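Local coordinates for insecticyanin-A (Manduca sexta, PDB 1Z24), which binds the blue bile pigment biliverdin IX gamma in a lipocalin pocket and, with lipoprotein-bound carotenes, gives hornworms their green camouflage, at residues V57-V62 and M90-G95; F18-F23 and L74-D79. One frame throughout, in Å; residues are numbered along the deposited sequence.

Contact 1: residues V57-V62 and M90-G95; sequences VYNSFV and MTFKFG. With BLV (biliverdin IX gamma chromophore), chain B.
Val57 and Asn59 face Phe92 and Met90 from strands whose axes, 9.0 Å apart at closest approach, run at 69° to each other. Asn59 joins this packing to the biliverdin. Its CB lies 3.5 Å from the pigment's methyl CMC, and CG comes next to ring carbon C2C. At the tip OD1 stays near CMC, while ND2 keeps to the pigment's C ring and also comes 3.6 Å from Phe92 CZ, oblique to the phenyl ring, the amide and ring planes 37° apart. A short, flat side chain suits this place between pigment and phenyl ring. Val57 fits by its branching, since both methyls reach Phe92 CZ; CG2 arrives at the ring edge and also lies 4.1 Å from Met90 SD. Met90 is flexible enough to bend at chi3 (-67°), which carries CE on to the pigment, 3.8 Å from CHB. Phe61 lays one ring face under the substituent of the pigment's C ring, with CAC 3.5 Å above the ring plane and offset toward the rim. With only a methyl in its place, as in an alanine, the CAC-CBC group would probably lose its flat apolar support and be freer to turn. Phe94 turns a ring face to the pigment too, but there it meets a propionate, with CGD over it. Strand 66-76 pairs antiparallel with both 55-63 and 88-94, and its Met70 touches Asn59 and Phe92.

Contact 2: residues F18-F23 and L74-D79; sequences FDLSAF and LEIAPD
Leu20, the first residue of the short helix 20-23, faces Ile76 at the end of strand 66-76, their CA atoms 8.1 Å apart, and no hydrogen bond joins the two segments. The meeting is wholly apolar and centres on Ile76 CD1. With CG1 set beside the backbone N (chi1 -61°), the isoleucine chain brings this methyl to the edge of the ring of Phe18, in the loop just before the helix; Ile76 CD1 is 3.8 Å from Phe18 CD1. The same methyl lies 4.1 Å from both Leu20 CB and Leu20 CD2, as the leucine and isoleucine chains pass in opposite directions. The other leucine methyl, Leu20 CD1, lies 4.2 Å from Leu74 CD2, so a forked residue serves two partners at once. Phe18 does double duty too: beyond the edge given to Ile76, its CZ sits over one face of the Phe23 ring. Asp19, turned away from the strand, is the N-cap. Its OD2 accepts from Ala22 N at 2.9 Å, a bond that comes in 66° out of the carboxylate plane, and from Ser21 OG on the same face; aspartate suits a helix start, where backbone N-H groups need acceptors. Phe23 leads on to Trp27, whose NE1 donates to the Phe23 carbonyl. A short helix just ahead of the Gly-X-Trp motif that opens the first barrel strand, packed against the barrel's end, is a hallmark of lipocalins.

Contacts 1 and 2 have centres about 17 Å apart and are joined through one wall of the calyx. Strand 66-76, which supplies Leu74 and Ile76 to contact 2, pairs with both strands of contact 1, and the two sites meet directly where Val57 CG1 comes 4.2 Å from Leu74 CB. Tyr48 of strand 44-50 is common ground, touched by Val57, Met90 and Leu74. The roles differ: Asn59, Ser60, Phe61, Met90 and Phe94 of contact 1 line the pigment pocket, whereas the Leu74 side chain stays about 9 Å from the biliverdin and belongs to the packing at the barrel's end. Along the chain the segments alternate, so neither contact is nested within the other.

Contact 1: residues V57-V62 and M90-G95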
# COMPACT_ATOMS: atom_id res chain seq x y z
N VAL A 57 18.28 21.91 14.05
CA VAL A 57 18.95 20.80 13.38
C VAL A 57 20.28 21.21 12.76
O VAL A 57 20.44 22.31 12.25
CB VAL A 57 18.02 20.03 12.39
CG1 VAL A 57 16.98 20.91 11.75
CG2 VAL A 57 18.77 19.35 11.27
N TYR A 58 21.22 20.30 12.80
CA TYR A 58 22.48 20.51 12.22
C TYR A 58 22.75 19.24 11.40
O TYR A 58 22.96 18.15 11.94
CB TYR A 58 23.57 20.73 13.29
CG TYR A 58 24.92 20.88 12.62
CD1 TYR A 58 25.37 22.14 12.20
CD2 TYR A 58 25.77 19.81 12.42
CE1 TYR A 58 26.59 22.32 11.57
CE2 TYR A 58 27.01 19.97 11.80
CZ TYR A 58 27.41 21.23 11.37
OH TYR A 58 28.63 21.42 10.82
N ASN A 59 22.73 19.36 10.08
CA ASN A 59 23.00 18.21 9.25
C ASN A 59 24.32 18.38 8.52
O ASN A 59 24.66 19.47 8.02
CB ASN A 59 21.97 18.10 8.10
CG ASN A 59 20.60 17.51 8.36
OD1 ASN A 59 20.38 16.72 9.34
ND2 ASN A 59 19.62 17.92 7.45
N SER A 60 25.06 17.29 8.41
CA SER A 60 26.29 17.36 7.72
C SER A 60 26.74 16.06 7.12
O SER A 60 26.38 14.97 7.53
CB SER A 60 27.44 17.88 8.59
OG SER A 60 27.97 16.89 9.48
N PHE A 61 27.59 16.22 6.14
CA PHE A 61 28.20 15.14 5.45
C PHE A 61 29.45 15.65 4.79
O PHE A 61 29.72 16.86 4.76
CB PHE A 61 27.32 14.28 4.58
CG PHE A 61 26.62 14.96 3.43
CD1 PHE A 61 27.16 16.06 2.75
CD2 PHE A 61 25.40 14.43 2.99
CE1 PHE A 61 26.51 16.64 1.66
CE2 PHE A 61 24.74 14.99 1.88
CZ PHE A 61 25.29 16.10 1.21
N VAL A 62 30.20 14.73 4.27
CA VAL A 62 31.44 15.05 3.61
C VAL A 62 31.48 14.59 2.13
O VAL A 62 31.20 13.42 1.78
CB VAL A 62 32.66 14.45 4.40
CG1 VAL A 62 33.99 14.83 3.76
CG2 VAL A 62 32.71 14.91 5.87
N MET A 90 11.54 19.89 9.49
CA MET A 90 12.84 20.53 9.47
C MET A 90 12.72 21.64 8.46
O MET A 90 12.36 21.39 7.32
CB MET A 90 13.90 19.55 9.05
CG MET A 90 14.00 18.44 10.10
SD MET A 90 15.45 17.41 9.72
CE MET A 90 14.99 16.59 8.13
N THR A 91 13.00 22.85 8.89
CA THR A 91 12.89 23.94 8.00
C THR A 91 14.22 24.54 7.83
O THR A 91 14.94 24.90 8.79
CB THR A 91 12.02 24.97 8.66
OG1 THR A 91 10.72 24.40 8.89
CG2 THR A 91 11.94 26.20 7.75
N PHE A 92 14.54 24.62 6.56
CA PHE A 92 15.82 25.18 6.10
C PHE A 92 15.60 26.34 5.12
O PHE A 92 14.67 26.31 4.34
CB PHE A 92 16.65 24.14 5.32
CG PHE A 92 16.99 23.01 6.21
CD1 PHE A 92 17.98 23.15 7.19
CD2 PHE A 92 16.26 21.83 6.10
CE1 PHE A 92 18.26 22.07 8.03
CE2 PHE A 92 16.53 20.73 6.92
CZ PHE A 92 17.54 20.88 7.87
N LYS A 93 16.46 27.35 5.14
CA LYS A 93 16.29 28.46 4.23
C LYS A 93 17.51 28.64 3.34
O LYS A 93 18.62 28.66 3.85
CB LYS A 93 16.09 29.74 5.00
CG LYS A 93 14.85 29.75 5.86
CD LYS A 93 14.73 30.94 6.80
CE LYS A 93 13.39 31.02 7.52
NZ LYS A 93 13.56 31.49 8.91
N PHE A 94 17.29 28.76 2.02
CA PHE A 94 18.37 28.98 1.09
C PHE A 94 17.98 30.31 0.54
O PHE A 94 17.13 30.34 -0.35
CB PHE A 94 18.27 27.94 0.02
CG PHE A 94 18.38 26.64 0.68
CD1 PHE A 94 17.20 26.00 1.06
CD2 PHE A 94 19.63 26.07 0.95
CE1 PHE A 94 17.25 24.76 1.69
CE2 PHE A 94 19.69 24.82 1.58
CZ PHE A 94 18.50 24.18 1.95
N GLY A 95 18.55 31.38 1.09
CA GLY A 95 18.12 32.69 0.58
C GLY A 95 16.61 32.82 0.84
O GLY A 95 16.17 32.66 1.96
NA BLV B . 15.86 14.62 3.33
C1A BLV B . 15.10 14.94 2.25
C2A BLV B . 13.68 14.76 2.47
C3A BLV B . 13.57 14.31 3.76
C4A BLV B . 14.95 14.22 4.27
CMA BLV B . 12.29 13.86 4.56
OA BLV B . 15.58 15.36 1.22
CAA BLV B . 12.61 14.96 1.48
CBA BLV B . 12.72 13.74 0.61
CGA BLV B . 11.80 13.91 -0.60
O1A BLV B . 10.73 13.36 -0.67
O2A BLV B . 12.13 14.65 -1.47
CHB BLV B . 15.24 13.76 5.56
NB BLV B . 17.67 13.99 5.67
C1B BLV B . 16.48 13.45 6.10
C2B BLV B . 16.69 12.56 7.21
C3B BLV B . 18.00 12.56 7.43
C4B BLV B . 18.62 13.46 6.45
CMB BLV B . 15.61 11.79 7.96
CAB BLV B . 18.72 11.78 8.49
CBB BLV B . 19.90 11.23 8.05
CHC BLV B . 19.99 13.75 6.42
NC BLV B . 20.39 15.20 4.52
C1C BLV B . 20.73 14.64 5.71
C2C BLV B . 22.06 15.10 6.14
C3C BLV B . 22.57 15.97 5.27
C4C BLV B . 21.48 16.04 4.21
CMC BLV B . 22.68 14.73 7.41
CAC BLV B . 23.89 16.75 5.17
CBC BLV B . 23.97 17.91 4.47
CHD BLV B . 21.58 16.78 2.98
ND BLV B . 19.21 17.43 2.73
C1D BLV B . 20.57 17.43 2.30
C2D BLV B . 20.71 18.26 1.07
C3D BLV B . 19.46 18.75 0.76
C4D BLV B . 18.58 18.23 1.79
CMD BLV B . 21.95 18.52 0.27
OD BLV B . 17.40 18.49 1.83
CAD BLV B . 19.11 19.63 -0.37
CBD BLV B . 18.94 21.04 0.16
CGD BLV B . 18.35 22.01 -0.93
O1D BLV B . 19.09 22.67 -1.59
O2D BLV B . 17.16 22.08 -1.13

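Contact 2: residues F18-F23 and L74-D79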
# COMPACT_ATOMS: atom_id res chain seq x y z
N PHE A 18 5.58 9.61 20.64
CA PHE A 18 6.86 10.14 20.33
C PHE A 18 7.37 11.11 21.38
O PHE A 18 6.64 12.00 21.81
CB PHE A 18 6.71 10.91 19.04
CG PHE A 18 8.07 11.34 18.49
CD1 PHE A 18 8.40 12.66 18.18
CD2 PHE A 18 9.04 10.38 18.25
CE1 PHE A 18 9.64 13.05 17.65
CE2 PHE A 18 10.29 10.74 17.74
CZ PHE A 18 10.59 12.07 17.40
N ASP A 19 8.66 10.94 21.76
CA ASP A 19 9.36 11.77 22.73
C ASP A 19 10.54 12.53 22.09
O ASP A 19 11.67 12.03 21.92
CB ASP A 19 9.91 10.93 23.93
CG ASP A 19 10.43 11.75 25.13
OD1 ASP A 19 10.37 11.34 26.28
OD2 ASP A 19 10.97 12.93 24.84
N LEU A 20 10.28 13.77 21.77
CA LEU A 20 11.33 14.57 21.17
C LEU A 20 12.58 14.77 22.00
O LEU A 20 13.69 14.81 21.48
CB LEU A 20 10.80 15.89 20.61
CG LEU A 20 11.81 16.74 19.85
CD1 LEU A 20 12.41 16.04 18.64
CD2 LEU A 20 11.22 18.11 19.50
N SER A 21 12.42 14.93 23.29
CA SER A 21 13.63 15.15 24.03
C SER A 21 14.45 13.92 24.09
O SER A 21 15.67 13.98 24.17
CB SER A 21 13.42 15.72 25.41
OG SER A 21 13.26 14.65 26.31
N ALA A 22 13.78 12.79 24.07
CA ALA A 22 14.52 11.56 24.13
C ALA A 22 15.15 11.32 22.76
O ALA A 22 16.20 10.71 22.60
CB ALA A 22 13.50 10.46 24.45
N PHE A 23 14.50 11.83 21.74
CA PHE A 23 15.02 11.63 20.42
C PHE A 23 16.21 12.47 20.05
O PHE A 23 16.99 12.12 19.18
CB PHE A 23 13.85 11.87 19.48
CG PHE A 23 14.07 11.43 18.05
CD1 PHE A 23 14.04 10.07 17.74
CD2 PHE A 23 14.26 12.36 17.03
CE1 PHE A 23 14.22 9.62 16.42
CE2 PHE A 23 14.45 11.94 15.71
CZ PHE A 23 14.42 10.57 15.41
N LEU A 74 13.60 22.75 13.88
CA LEU A 74 12.91 21.49 13.96
C LEU A 74 11.68 21.62 14.83
O LEU A 74 11.73 22.23 15.89
CB LEU A 74 13.90 20.43 14.53
CG LEU A 74 13.38 18.99 14.33
CD1 LEU A 74 14.46 17.95 14.55
CD2 LEU A 74 12.31 18.67 15.32
N GLU A 75 10.58 21.01 14.42
CA GLU A 75 9.38 21.07 15.22
C GLU A 75 8.51 19.86 14.95
O GLU A 75 8.60 19.23 13.89
CB GLU A 75 8.63 22.32 14.80
CG GLU A 75 7.75 22.96 15.84
CD GLU A 75 6.95 24.00 15.18
OE1 GLU A 75 6.03 24.60 15.73
OE2 GLU A 75 7.35 24.17 13.93
N ILE A 76 7.66 19.55 15.93
CA ILE A 76 6.80 18.45 15.73
C ILE A 76 5.75 18.84 14.71
O ILE A 76 5.20 19.96 14.70
CB ILE A 76 6.02 18.07 17.00
CG1 ILE A 76 6.93 17.66 18.17
CG2 ILE A 76 4.98 16.96 16.75
CD1 ILE A 76 7.79 16.41 17.95
N ALA A 77 5.43 17.90 13.81
CA ALA A 77 4.40 18.17 12.80
C ALA A 77 3.06 18.53 13.45
O ALA A 77 2.63 17.96 14.47
CB ALA A 77 4.29 17.07 11.72
N PRO A 78 2.40 19.52 12.85
CA PRO A 78 1.14 20.03 13.30
C PRO A 78 0.15 18.97 13.55
O PRO A 78 -0.50 19.07 14.54
CB PRO A 78 0.53 20.97 12.27
CG PRO A 78 1.54 21.03 11.20
CD PRO A 78 2.76 20.19 11.62
N ASP A 79 0.02 17.99 12.67
CA ASP A 79 -0.94 16.97 12.96
C ASP A 79 -0.48 16.06 14.13
O ASP A 79 -1.29 15.61 14.94
CB ASP A 79 -1.27 16.13 11.72
CG ASP A 79 -0.07 15.30 11.24
OD1 ASP A 79 -0.14 14.22 10.80
OD2 ASP A 79 1.05 15.88 11.28